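Local coordinates for sugar ABC transporter, periplasmic sugar-binding protein (Caulobacter crescentus, PDB 4IRX) that binds myo-inositol in the periplasm as the solute-binding component of an ABC transporter for nutrient uptake, at residues 196-201 with 223-228. Sequence-based numbering, arbitrary orientation.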
ATOM      1  N   ASP A 196       6.813   6.609  22.400  1.00  8.73           N
ATOM      2  CA  ASP A 196       8.006   7.107  21.744  1.00 10.33           C
ATOM      3  C   ASP A 196       7.857   7.187  20.233  1.00  8.62           C
ATOM      4  O   ASP A 196       8.386   8.072  19.585  1.00  9.46           O
ATOM      5  CB  ASP A 196       9.189   6.178  22.060  1.00 11.18           C
ATOM      6  CG  ASP A 196       9.559   6.210  23.511  1.00 12.86           C
ATOM      7  OD1 ASP A 196      10.063   7.274  23.926  1.00 13.82           O
ATOM      8  OD2 ASP A 196       9.342   5.210  24.247  1.00 11.97           O
ATOM      9  N   VAL A 197       7.148   6.219  19.665  1.00  8.66           N
ATOM     10  CA  VAL A 197       7.065   6.064  18.225  1.00  8.23           C
ATOM     11  C   VAL A 197       5.651   5.664  17.851  1.00  8.68           C
ATOM     12  O   VAL A 197       5.042   4.830  18.515  1.00 10.04           O
ATOM     13  CB  VAL A 197       8.028   4.968  17.710  1.00 10.06           C
ATOM     14  CG1 VAL A 197       7.881   4.741  16.165  1.00 13.56           C
ATOM     15  CG2 VAL A 197       9.459   5.284  18.103  1.00 12.69           C
ATOM     16  N   ILE A 198       5.127   6.314  16.816  1.00  8.71           N
ATOM     17  CA  ILE A 198       3.880   5.904  16.175  1.00  7.93           C
ATOM     18  C   ILE A 198       4.265   5.422  14.768  1.00 10.49           C
ATOM     19  O   ILE A 198       4.664   6.211  13.892  1.00 11.63           O
ATOM     20  CB  ILE A 198       2.877   7.080  16.086  1.00  8.98           C
ATOM     21  CG1 ILE A 198       2.678   7.695  17.465  1.00 11.66           C
ATOM     22  CG2 ILE A 198       1.545   6.577  15.586  1.00 12.25           C
ATOM     23  CD1 ILE A 198       1.771   8.916  17.488  1.00 13.05           C
ATOM     24  N   LEU A 199       4.137   4.120  14.557  1.00  9.63           N
ATOM     25  CA  LEU A 199       4.395   3.514  13.254  1.00 10.05           C
ATOM     26  C   LEU A 199       3.094   3.463  12.474  1.00  8.48           C
ATOM     27  O   LEU A 199       2.149   2.769  12.870  1.00 10.57           O
ATOM     28  CB  LEU A 199       4.948   2.087  13.419  1.00 11.89           C
ATOM     29  CG  LEU A 199       6.314   1.874  14.071  1.00 15.00           C
ATOM     30  CD1 LEU A 199       6.731   0.413  14.023  1.00 12.52           C
ATOM     31  CD2 LEU A 199       7.383   2.724  13.380  1.00 15.57           C
ATOM     32  N   CYS A 200       3.029   4.226  11.387  1.00  9.12           N
ATOM     33  CA  CYS A 200       1.822   4.313  10.580  1.00 12.09           C
ATOM     34  C   CYS A 200       2.072   3.631   9.256  1.00 10.94           C
ATOM     35  O   CYS A 200       3.067   3.916   8.582  1.00 12.93           O
ATOM     36  CB  CYS A 200       1.465   5.772  10.333  1.00  9.96           C
ATOM     37  SG  CYS A 200       1.101   6.671  11.829  1.00 13.18           S
ATOM     38  N   LEU A 201       1.158   2.741   8.879  1.00  8.06           N
ATOM     39  CA  LEU A 201       1.406   1.886   7.730  1.00  8.35           C
ATOM     40  C   LEU A 201       1.007   2.508   6.380  1.00 10.88           C
ATOM     41  O   LEU A 201       1.019   1.843   5.339  1.00 11.35           O
ATOM     42  CB  LEU A 201       0.811   0.491   7.955  1.00 10.23           C
ATOM     43  CG  LEU A 201       1.699  -0.465   8.773  1.00 11.74           C
ATOM     44  CD1 LEU A 201       2.245   0.092  10.073  1.00 18.46           C
ATOM     45  CD2 LEU A 201       0.930  -1.734   9.035  1.00 12.26           C
ATOM     46  N   VAL A 223       7.763  12.300  20.357  1.00 15.53           N
ATOM     47  CA  VAL A 223       6.783  11.330  19.866  1.00 13.52           C
ATOM     48  C   VAL A 223       7.015  11.301  18.366  1.00 18.04           C
ATOM     49  O   VAL A 223       6.549  12.172  17.639  1.00 23.13           O
ATOM     50  CB  VAL A 223       5.343  11.754  20.195  1.00 15.54           C
ATOM     51  CG1 VAL A 223       4.329  10.701  19.705  1.00 20.33           C
ATOM     52  CG2 VAL A 223       5.212  12.004  21.690  1.00 15.09           C
ATOM     53  N   LYS A 224       7.732  10.279  17.908  1.00 15.51           N
ATOM     54  CA  LYS A 224       8.182  10.187  16.531  1.00 13.77           C
ATOM     55  C   LYS A 224       7.218   9.425  15.651  1.00 16.53           C
ATOM     56  O   LYS A 224       6.731   8.363  16.029  1.00 17.59           O
ATOM     57  CB  LYS A 224       9.544   9.517  16.487  1.00 13.57           C
ATOM     58  CG  LYS A 224      10.599  10.297  17.234  1.00 16.86           C
ATOM     59  CD  LYS A 224      11.971   9.716  17.017  1.00 25.33           C
ATOM     60  CE  LYS A 224      13.028  10.515  17.789  1.00 31.98           C
ATOM     61  NZ  LYS A 224      13.161  11.918  17.302  1.00 34.79           N
ATOM     62  N   VAL A 225       7.011   9.935  14.443  1.00 14.82           N
ATOM     63  CA  VAL A 225       6.078   9.314  13.515  1.00 13.04           C
ATOM     64  C   VAL A 225       6.821   8.793  12.294  1.00 13.51           C
ATOM     65  O   VAL A 225       7.635   9.503  11.715  1.00 12.89           O
ATOM     66  CB  VAL A 225       4.987  10.338  13.065  1.00 13.09           C
ATOM     67  CG1 VAL A 225       4.114   9.785  11.957  1.00 14.42           C
ATOM     68  CG2 VAL A 225       4.123  10.770  14.262  1.00 16.53           C
ATOM     69  N   ILE A 226       6.544   7.538  11.929  1.00 12.97           N
ATOM     70  CA  ILE A 226       7.111   6.899  10.755  1.00 10.38           C
ATOM     71  C   ILE A 226       5.966   6.461   9.890  1.00 10.60           C
ATOM     72  O   ILE A 226       4.961   5.940  10.399  1.00 12.22           O
ATOM     73  CB  ILE A 226       7.936   5.648  11.110  1.00 15.42           C
ATOM     74  CG1 ILE A 226       9.088   6.010  12.024  1.00 19.86           C
ATOM     75  CG2 ILE A 226       8.501   5.010   9.861  1.00 15.22           C
ATOM     76  CD1 ILE A 226      10.188   5.002  11.945  1.00 29.75           C
ATOM     77  N   GLY A 227       6.083   6.710   8.589  1.00 11.14           N
ATOM     78  CA  GLY A 227       5.052   6.310   7.647  1.00  9.73           C
ATOM     79  C   GLY A 227       5.537   5.267   6.646  1.00  9.20           C
ATOM     80  O   GLY A 227       6.553   4.596   6.822  1.00 11.96           O
ATOM     81  N   PHE A 228       4.781   5.175   5.574  1.00 11.24           N
ATOM     82  CA  PHE A 228       5.037   4.210   4.509  1.00  9.30           C
ATOM     83  C   PHE A 228       4.407   4.807   3.269  1.00  7.87           C
ATOM     84  O   PHE A 228       3.247   5.214   3.304  1.00  9.92           O
ATOM     85  CB  PHE A 228       4.368   2.867   4.872  1.00 10.69           C
ATOM     86  CG  PHE A 228       4.975   1.655   4.174  1.00 10.10           C
ATOM     87  CD1 PHE A 228       4.763   1.433   2.816  1.00 10.20           C
ATOM     88  CD2 PHE A 228       5.742   0.736   4.892  1.00 11.34           C
ATOM     89  CE1 PHE A 228       5.328   0.302   2.161  1.00 10.46           C
ATOM     90  CE2 PHE A 228       6.302  -0.396   4.272  1.00 12.00           C
ATOM     91  CZ  PHE A 228       6.097  -0.620   2.893  1.00 11.20           C
TER
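The Phe228 ring stands obliquely to Leu201 O; Phe228 CB lies 3.5 Å from Leu201 O. Arg149, which lines the myo-inositol pocket, makes a cation-pi contact with the same ring and a weak hydrogen bond to Leu201 O. Strands 197-200 and 224-226 are parallel neighbours in a beta-alpha-beta unit, joined through helix 203-215. They belong to the four-stranded parallel sheet of one lobe of this periplasmic binding protein, where 224-226 is an outermost strand. Both strands run toward the myo-inositol site, and Leu201 touches the ligand.

Four nearly straight backbone hydrogen bonds zip the strands together. Lys224 N donates to Asp196 O, and Ile198 N to Lys224 O. Ile226 N then donates to Ile198 O, and Cys200 N to Ile226 O at 2.8 Å. One sheet face carries Val197, Leu199, Lys224 and Ile226, with helix 113-127 touching Lys224 and Ile226. On the other face, helix 203-215 packs on Ile198, Cys200 and Val223. There Ile198 CD1 lies 3.8 Å from Val223 CG1. Leu199 runs alongside Ile226 on the face they share. With CG anti to the carbonyl carbon (chi1 -65°), Leu199 sends its CD2 branch across to Ile226, 3.7 Å from Leu199 CD2 to Ile226 CB.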